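Side-chain contacts in putative fimbrial subunit (Corynebacterium diphtheriae, PDB 4HSQ), which is the major pilin SpaD, here its second and third domains, and probably polymerises into the shaft of a pilus involved in cell adhesion: residues 45-48 / 49-53; 77-81 / 82-86; 85-89 / 90-94. All blocks are in the same frame, centred on the assembly; numbering follows the deposited sequence.

Overall arrangement
All three contacts are local, each within a single run of chain in the region matching the Sgo0707 N2 family, and all reach the sheet where strands 41-46 and 82-87 lie side by side. Contacts 1 and 2 adjoin at one end of that strand pair, their centres about 9 Å apart, and Asn81 ties the two turns together. Contact 3 sits at the far end of strand 82-87, with its centre about 24 Å from that of contact 1. Each has buried and exposed parts, but the chemistry differs: a salt bridge beside buried leucines in contact 1, mainly backbone in contact 2, a capped helix start in contact 3.

Contact 1 of 3, residues 45-48 / 49-53; sequences DELD and KRLDF
Leu47 puts its two methyl branches on different partners as the chain leaves strand 41-46. CD1 lies 3.9 Å from Phe53 CB, so the leucine meets the root of the phenylalanine side chain, while CD2 reaches Leu51 CD1 at 4.2 Å. Phe105 of strand 100-109 packs on both Leu47 and Phe53.

Asp48 carries the polar half. With CG anti to the backbone N (chi1 -178°), its carboxylate lies beside the chain that follows and can meet both the backbone and the side chain of Arg50. OD2 takes two bonds: one from Arg50 N at 2.8 Å, arriving on the anti side, and a nearly straight one from Arg50 NE at 2.9 Å on the syn side. Arg50 NH2 completes a side-on salt bridge by binding OD1, also at 2.9 Å, from above the carboxylate plane. Carboxylate and guanidinium are thus not coplanar but turned 37° apart. The far side of the guanidinium is bound as well: NH1 donates to Val112 O and Thr115 OG1, and NH2 also to Glu117 O.

Asp48 O accepts from Leu51 N at 2.9 Å, closing a type I beta turn. With the carboxylate bond to Arg50 N, this makes an Asx turn superposed on a beta turn, here in the connection that carries the chain from one sheet to another.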
loop_
_atom_site.group_PDB
_atom_site.type_symbol
_atom_site.label_atom_id
_atom_site.label_comp_id
_atom_site.label_asym_id
_atom_site.label_seq_id
_atom_site.Cartn_x
_atom_site.Cartn_y
_atom_site.Cartn_z
ATOM N N ASP A 45 2.961 -12.828 -11.707
ATOM C CA ASP A 45 2.983 -11.432 -11.293
ATOM C C ASP A 45 4.319 -11.100 -10.660
ATOM O O ASP A 45 4.666 -11.642 -9.595
ATOM C CB ASP A 45 1.817 -11.142 -10.317
ATOM C CG ASP A 45 1.567 -9.660 -10.064
ATOM O OD1 ASP A 45 2.549 -8.910 -9.936
ATOM O OD2 ASP A 45 0.395 -9.288 -9.822
ATOM N N GLU A 46 5.070 -10.205 -11.329
ATOM C CA GLU A 46 6.375 -9.707 -10.873
ATOM C C GLU A 46 6.117 -8.648 -9.853
ATOM O O GLU A 46 5.731 -7.518 -10.179
ATOM C CB GLU A 46 7.203 -9.139 -12.039
ATOM C CG GLU A 46 7.643 -10.187 -13.050
ATOM C CD GLU A 46 8.436 -9.594 -14.197
ATOM O OE1 GLU A 46 9.588 -9.161 -13.962
ATOM O OE2 GLU A 46 7.887 -9.516 -15.321
ATOM N N LEU A 47 6.233 -9.024 -8.606
ATOM C CA LEU A 47 5.925 -8.075 -7.561
ATOM C C LEU A 47 7.054 -7.124 -7.349
ATOM O O LEU A 47 8.222 -7.531 -7.317
ATOM C CB LEU A 47 5.623 -8.809 -6.249
ATOM C CG LEU A 47 4.437 -9.776 -6.296
ATOM C CD1 LEU A 47 4.333 -10.523 -4.982
ATOM C CD2 LEU A 47 3.124 -9.029 -6.613
ATOM N N ASP A 48 6.705 -5.850 -7.176
ATOM C CA ASP A 48 7.683 -4.808 -6.842
ATOM C C ASP A 48 8.472 -5.304 -5.621
ATOM O O ASP A 48 7.901 -5.932 -4.712
ATOM C CB ASP A 48 6.969 -3.469 -6.566
ATOM C CG ASP A 48 7.918 -2.331 -6.254
ATOM O OD1 ASP A 48 8.077 -1.442 -7.111
ATOM O OD2 ASP A 48 8.510 -2.334 -5.154
ATOM N N LYS A 49 9.792 -5.063 -5.632
ATOM C CA LYS A 49 10.710 -5.528 -4.590
ATOM C C LYS A 49 10.367 -4.998 -3.182
ATOM O O LYS A 49 10.753 -5.617 -2.200
ATOM C CB LYS A 49 12.163 -5.191 -4.954
ATOM C CG LYS A 49 12.698 -5.948 -6.198
ATOM C CD LYS A 49 12.776 -7.489 -6.083
ATOM C CE LYS A 49 14.094 -7.995 -5.543
ATOM N NZ LYS A 49 14.114 -9.479 -5.436
ATOM N N ARG A 50 9.575 -3.924 -3.082
ATOM C CA ARG A 50 9.148 -3.376 -1.793
ATOM C C ARG A 50 7.963 -4.172 -1.224
ATOM O O ARG A 50 7.530 -3.919 -0.109
ATOM C CB ARG A 50 8.781 -1.881 -1.953
ATOM C CG ARG A 50 10.024 -1.039 -2.289
ATOM C CD ARG A 50 9.620 0.359 -2.738
ATOM N NE ARG A 50 8.983 0.310 -4.064
ATOM C CZ ARG A 50 8.570 1.377 -4.735
ATOM N NH1 ARG A 50 8.685 2.583 -4.205
ATOM N NH2 ARG A 50 7.983 1.239 -5.920
ATOM N N LEU A 51 7.427 -5.136 -1.987
ATOM C CA LEU A 51 6.302 -5.917 -1.462
ATOM C C LEU A 51 6.757 -7.211 -0.899
ATOM O O LEU A 51 7.665 -7.817 -1.445
ATOM C CB LEU A 51 5.286 -6.215 -2.558
ATOM C CG LEU A 51 4.578 -5.009 -3.206
ATOM C CD1 LEU A 51 3.691 -5.477 -4.353
ATOM C CD2 LEU A 51 3.802 -4.185 -2.146
ATOM N N ASP A 52 6.092 -7.652 0.191
ATOM C CA ASP A 52 6.227 -8.978 0.780
ATOM C C ASP A 52 4.949 -9.692 0.507
ATOM O O ASP A 52 3.901 -9.307 1.071
ATOM C CB ASP A 52 6.449 -8.922 2.306
ATOM C CG ASP A 52 7.838 -8.524 2.743
ATOM O OD1 ASP A 52 8.809 -8.838 2.010
ATOM O OD2 ASP A 52 7.967 -7.972 3.854
ATOM N N PHE A 53 4.997 -10.724 -0.339
ATOM C CA PHE A 53 3.816 -11.538 -0.606
ATOM C C PHE A 53 3.382 -12.222 0.703
ATOM O O PHE A 53 4.242 -12.721 1.429
ATOM C CB PHE A 53 4.163 -12.598 -1.688
ATOM C CG PHE A 53 3.123 -13.670 -1.844
ATOM C CD1 PHE A 53 1.920 -13.407 -2.493
ATOM C CD2 PHE A 53 3.335 -14.947 -1.332
ATOM C CE1 PHE A 53 0.938 -14.399 -2.615
ATOM C CE2 PHE A 53 2.368 -15.948 -1.482
ATOM C CZ PHE A 53 1.175 -15.667 -2.125
#

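Contact 2 of 3, residues 77-81 / 82-86; sequences ATDGN and KLVVT
A type I' beta turn from Asp79 to Lys82 ends the loop between strands 71-73 and 82-87 and sets the chain onto the second of them. Its closing bond runs from Lys82 N to Asp79 O, 3.0 Å. The two central residues, Gly80 and Asn81, both have the positive phi (59° and 66°) that this turn requires, a conformation that glycine and asparagine adopt more readily than most residues.

The side chains meet mainly at their bases. Lys82 CB sits 3.3 Å from Asp79 O, and Asp79 CB in turn approaches Lys82 O at 3.8 Å, so each side chain leans on the other residue's carbonyl oxygen. Further out, Asp79 OD2 passes Val84 CG2 at 4.4 Å. The charged ends do not pair: Asp79 OD2 and Lys82 NZ remain 5.7 Å apart. Instead, the carboxylate accepts from Asn74 ND2, whereas the ammonium makes a salt bridge with Glu44 on the adjacent strand 41-46.

The Asn81 side chain sets off away from the strand that follows, with chi1 at -129°, off the staggered positions. Its ND2 donates to Asp48 O and Leu51 O, the carbonyls of the first and last residues of the neighbouring turn, which probably holds this buried amide in its unusual rotation. The arrangement is that of a tight type I' turn leading into strand 82-87, which runs antiparallel between strands 41-46 and 71-73, with a buried asparagine bridging to the next turn.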
loop_
_atom_site.group_PDB
_atom_site.type_symbol
_atom_site.label_atom_id
_atom_site.label_comp_id
_atom_site.label_asym_id
_atom_site.label_seq_id
_atom_site.Cartn_x
_atom_site.Cartn_y
_atom_site.Cartn_z
ATOM N N ALA A 77 9.816 -14.788 -2.641
ATOM C CA ALA A 77 11.106 -14.422 -2.039
ATOM C C ALA A 77 12.313 -15.137 -2.719
ATOM O O ALA A 77 13.385 -14.540 -2.798
ATOM C CB ALA A 77 11.105 -14.721 -0.545
ATOM N N THR A 78 12.131 -16.377 -3.240
ATOM C CA THR A 78 13.224 -17.123 -3.898
ATOM C C THR A 78 13.070 -17.132 -5.432
ATOM O O THR A 78 13.812 -17.836 -6.131
ATOM C CB THR A 78 13.303 -18.552 -3.339
ATOM O OG1 THR A 78 12.103 -19.252 -3.688
ATOM C CG2 THR A 78 13.499 -18.573 -1.830
ATOM N N ASP A 79 12.122 -16.369 -5.963
ATOM C CA ASP A 79 11.932 -16.311 -7.410
ATOM C C ASP A 79 11.953 -14.849 -7.875
ATOM O O ASP A 79 11.210 -14.484 -8.766
ATOM C CB ASP A 79 10.618 -17.022 -7.805
ATOM C CG ASP A 79 10.595 -17.659 -9.182
ATOM O OD1 ASP A 79 11.604 -17.546 -9.908
ATOM O OD2 ASP A 79 9.575 -18.301 -9.522
ATOM N N GLY A 80 12.833 -14.041 -7.277
ATOM C CA GLY A 80 12.994 -12.621 -7.582
ATOM C C GLY A 80 11.720 -11.817 -7.359
ATOM O O GLY A 80 11.441 -10.875 -8.102
ATOM N N ASN A 81 10.928 -12.214 -6.352
ATOM C CA ASN A 81 9.634 -11.610 -5.995
ATOM C C ASN A 81 8.579 -11.826 -7.083
ATOM O O ASN A 81 7.539 -11.161 -7.077
ATOM C CB ASN A 81 9.736 -10.115 -5.603
ATOM C CG ASN A 81 9.043 -9.898 -4.288
ATOM O OD1 ASN A 81 8.930 -10.829 -3.482
ATOM N ND2 ASN A 81 8.521 -8.703 -4.047
ATOM N N LYS A 82 8.803 -12.796 -7.964
ATOM C CA LYS A 82 7.773 -13.121 -8.943
ATOM C C LYS A 82 6.831 -14.156 -8.316
ATOM O O LYS A 82 7.286 -15.183 -7.810
ATOM C CB LYS A 82 8.373 -13.638 -10.271
ATOM C CG LYS A 82 7.298 -13.824 -11.350
ATOM C CD LYS A 82 7.877 -14.144 -12.716
ATOM C CE LYS A 82 7.925 -15.618 -13.015
ATOM N NZ LYS A 82 8.182 -15.862 -14.458
ATOM N N LEU A 83 5.525 -13.866 -8.324
ATOM C CA LEU A 83 4.486 -14.788 -7.858
ATOM C C LEU A 83 3.977 -15.612 -9.041
ATOM O O LEU A 83 3.684 -15.052 -10.098
ATOM C CB LEU A 83 3.293 -14.017 -7.225
ATOM C CG LEU A 83 2.066 -14.869 -6.820
ATOM C CD1 LEU A 83 2.421 -15.802 -5.672
ATOM C CD2 LEU A 83 0.874 -13.960 -6.420
ATOM N N VAL A 84 3.870 -16.933 -8.870
ATOM C CA VAL A 84 3.318 -17.804 -9.917
ATOM C C VAL A 84 2.261 -18.686 -9.262
ATOM O O VAL A 84 2.582 -19.427 -8.337
ATOM C CB VAL A 84 4.402 -18.661 -10.647
ATOM C CG1 VAL A 84 3.773 -19.473 -11.776
ATOM C CG2 VAL A 84 5.534 -17.792 -11.195
ATOM N N VAL A 85 1.020 -18.602 -9.740
ATOM C CA VAL A 85 -0.099 -19.425 -9.259
ATOM C C VAL A 85 -0.489 -20.303 -10.425
ATOM O O VAL A 85 -0.965 -19.785 -11.429
ATOM C CB VAL A 85 -1.282 -18.575 -8.722
ATOM C CG1 VAL A 85 -2.414 -19.484 -8.250
ATOM C CG2 VAL A 85 -0.811 -17.646 -7.599
ATOM N N THR A 86 -0.220 -21.612 -10.324
ATOM C CA THR A 86 -0.416 -22.567 -11.426
ATOM C C THR A 86 -1.528 -23.528 -11.117
ATOM O O THR A 86 -1.487 -24.172 -10.079
ATOM C CB THR A 86 0.889 -23.338 -11.659
ATOM O OG1 THR A 86 1.974 -22.422 -11.799
ATOM C CG2 THR A 86 0.831 -24.251 -12.887
#

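Contact 3 of 3, residues 85-89 / 90-94; sequences VTLTD and EGLKK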
loop_
_atom_site.group_PDB
_atom_site.type_symbol
_atom_site.label_atom_id
_atom_site.label_comp_id
_atom_site.label_asym_id
_atom_site.label_seq_id
_atom_site.Cartn_x
_atom_site.Cartn_y
_atom_site.Cartn_z
ATOM N N VAL A 85 1.020 -18.602 -9.740
ATOM C CA VAL A 85 -0.099 -19.425 -9.259
ATOM C C VAL A 85 -0.489 -20.303 -10.425
ATOM O O VAL A 85 -0.965 -19.785 -11.429
ATOM C CB VAL A 85 -1.282 -18.575 -8.722
ATOM C CG1 VAL A 85 -2.414 -19.484 -8.250
ATOM C CG2 VAL A 85 -0.811 -17.646 -7.599
ATOM N N THR A 86 -0.220 -21.612 -10.324
ATOM C CA THR A 86 -0.416 -22.567 -11.426
ATOM C C THR A 86 -1.528 -23.528 -11.117
ATOM O O THR A 86 -1.487 -24.172 -10.079
ATOM C CB THR A 86 0.889 -23.338 -11.659
ATOM O OG1 THR A 86 1.974 -22.422 -11.799
ATOM C CG2 THR A 86 0.831 -24.251 -12.887
ATOM N N LEU A 87 -2.492 -23.681 -12.025
ATOM C CA LEU A 87 -3.543 -24.663 -11.777
ATOM C C LEU A 87 -2.951 -26.041 -11.912
ATOM O O LEU A 87 -2.098 -26.273 -12.783
ATOM C CB LEU A 87 -4.761 -24.509 -12.704
ATOM C CG LEU A 87 -5.460 -23.149 -12.743
ATOM C CD1 LEU A 87 -6.780 -23.281 -13.467
ATOM C CD2 LEU A 87 -5.706 -22.585 -11.333
ATOM N N THR A 88 -3.348 -26.937 -10.998
ATOM C CA THR A 88 -2.900 -28.331 -11.022
ATOM C C THR A 88 -3.810 -29.105 -11.974
ATOM O O THR A 88 -4.811 -28.544 -12.413
ATOM C CB THR A 88 -2.968 -28.923 -9.599
ATOM O OG1 THR A 88 -4.326 -28.918 -9.168
ATOM C CG2 THR A 88 -2.108 -28.174 -8.607
ATOM N N ASP A 89 -3.555 -30.411 -12.188
ATOM C CA ASP A 89 -4.475 -31.207 -13.012
ATOM C C ASP A 89 -5.883 -31.276 -12.367
ATOM O O ASP A 89 -6.863 -31.167 -13.097
ATOM C CB ASP A 89 -3.916 -32.599 -13.304
ATOM C CG ASP A 89 -2.761 -32.599 -14.299
ATOM O OD1 ASP A 89 -2.648 -31.627 -15.091
ATOM O OD2 ASP A 89 -1.963 -33.564 -14.284
ATOM N N GLU A 90 -5.991 -31.351 -11.019
ATOM C CA GLU A 90 -7.309 -31.341 -10.351
ATOM C C GLU A 90 -8.017 -29.985 -10.531
ATOM O O GLU A 90 -9.225 -29.949 -10.769
ATOM C CB GLU A 90 -7.189 -31.656 -8.858
ATOM C CG GLU A 90 -6.792 -33.088 -8.559
ATOM C CD GLU A 90 -6.105 -33.302 -7.227
ATOM O OE1 GLU A 90 -6.257 -32.446 -6.325
ATOM O OE2 GLU A 90 -5.418 -34.340 -7.079
ATOM N N GLY A 91 -7.256 -28.890 -10.425
ATOM C CA GLY A 91 -7.777 -27.542 -10.635
ATOM C C GLY A 91 -8.262 -27.289 -12.048
ATOM O O GLY A 91 -9.325 -26.690 -12.246
ATOM N N LEU A 92 -7.493 -27.768 -13.036
ATOM C CA LEU A 92 -7.861 -27.636 -14.455
ATOM C C LEU A 92 -9.170 -28.392 -14.770
ATOM O O LEU A 92 -9.957 -27.898 -15.570
ATOM C CB LEU A 92 -6.725 -28.107 -15.360
ATOM C CG LEU A 92 -5.424 -27.295 -15.340
ATOM C CD1 LEU A 92 -4.288 -28.118 -15.909
ATOM C CD2 LEU A 92 -5.579 -25.950 -16.058
ATOM N N LYS A 93 -9.452 -29.515 -14.068
ATOM C CA LYS A 93 -10.699 -30.280 -14.219
ATOM C C LYS A 93 -11.926 -29.466 -13.784
ATOM O O LYS A 93 -13.020 -29.707 -14.285
ATOM C CB LYS A 93 -10.647 -31.572 -13.388
ATOM C CG LYS A 93 -9.798 -32.683 -13.977
ATOM C CD LYS A 93 -9.894 -33.950 -13.116
ATOM C CE LYS A 93 -8.804 -34.960 -13.410
ATOM N NZ LYS A 93 -7.493 -34.570 -12.811
ATOM N N LYS A 94 -11.754 -28.527 -12.835
ATOM C CA LYS A 94 -12.857 -27.718 -12.322
ATOM C C LYS A 94 -13.137 -26.509 -13.215
ATOM O O LYS A 94 -14.127 -25.807 -12.996
ATOM C CB LYS A 94 -12.566 -27.251 -10.880
ATOM C CG LYS A 94 -12.457 -28.378 -9.874
ATOM C CD LYS A 94 -12.394 -27.835 -8.454
ATOM C CE LYS A 94 -12.164 -28.933 -7.448
ATOM N NZ LYS A 94 -11.950 -28.375 -6.080
#
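Thr88 is the N-cap of the short helix 89-93, and its OG1 accepts the capping bond from Gly91 N at 3.2 Å. The hydroxyl is placed for this by a chi1 of 63°, which sets OG1 between the backbone N and the carbonyl carbon. The carbonyl of the same residue opens the helical ladder: Leu92 N meets Thr88 O at 2.9 Å.

Flanking the cap, Leu87 and Leu92 form a hydrophobic staple, the residue before the N-cap packed on the fourth residue of the helix. Leu92 CD2 lies 3.7 Å from Leu87 CB and 3.9 Å from Leu87 CD1, so one methyl of Leu92 rests along the Leu87 side chain.

On the solvent side the next rung forms, Lys93 N to Asp89 O at 3.2 Å. The Lys93 side chain bends at its last torsion (chi4 77°) and brings NZ back to that same Asp89 O, a weak bond of 3.5 Å.

Outward from this shell, Phe41 touches both leucines and Met101 touches Leu87, joining the staple to the interior beside strand 82-87. Thr88 OG1 also hydrogen-bonds to Ser69 O, which probably helps to position the cap.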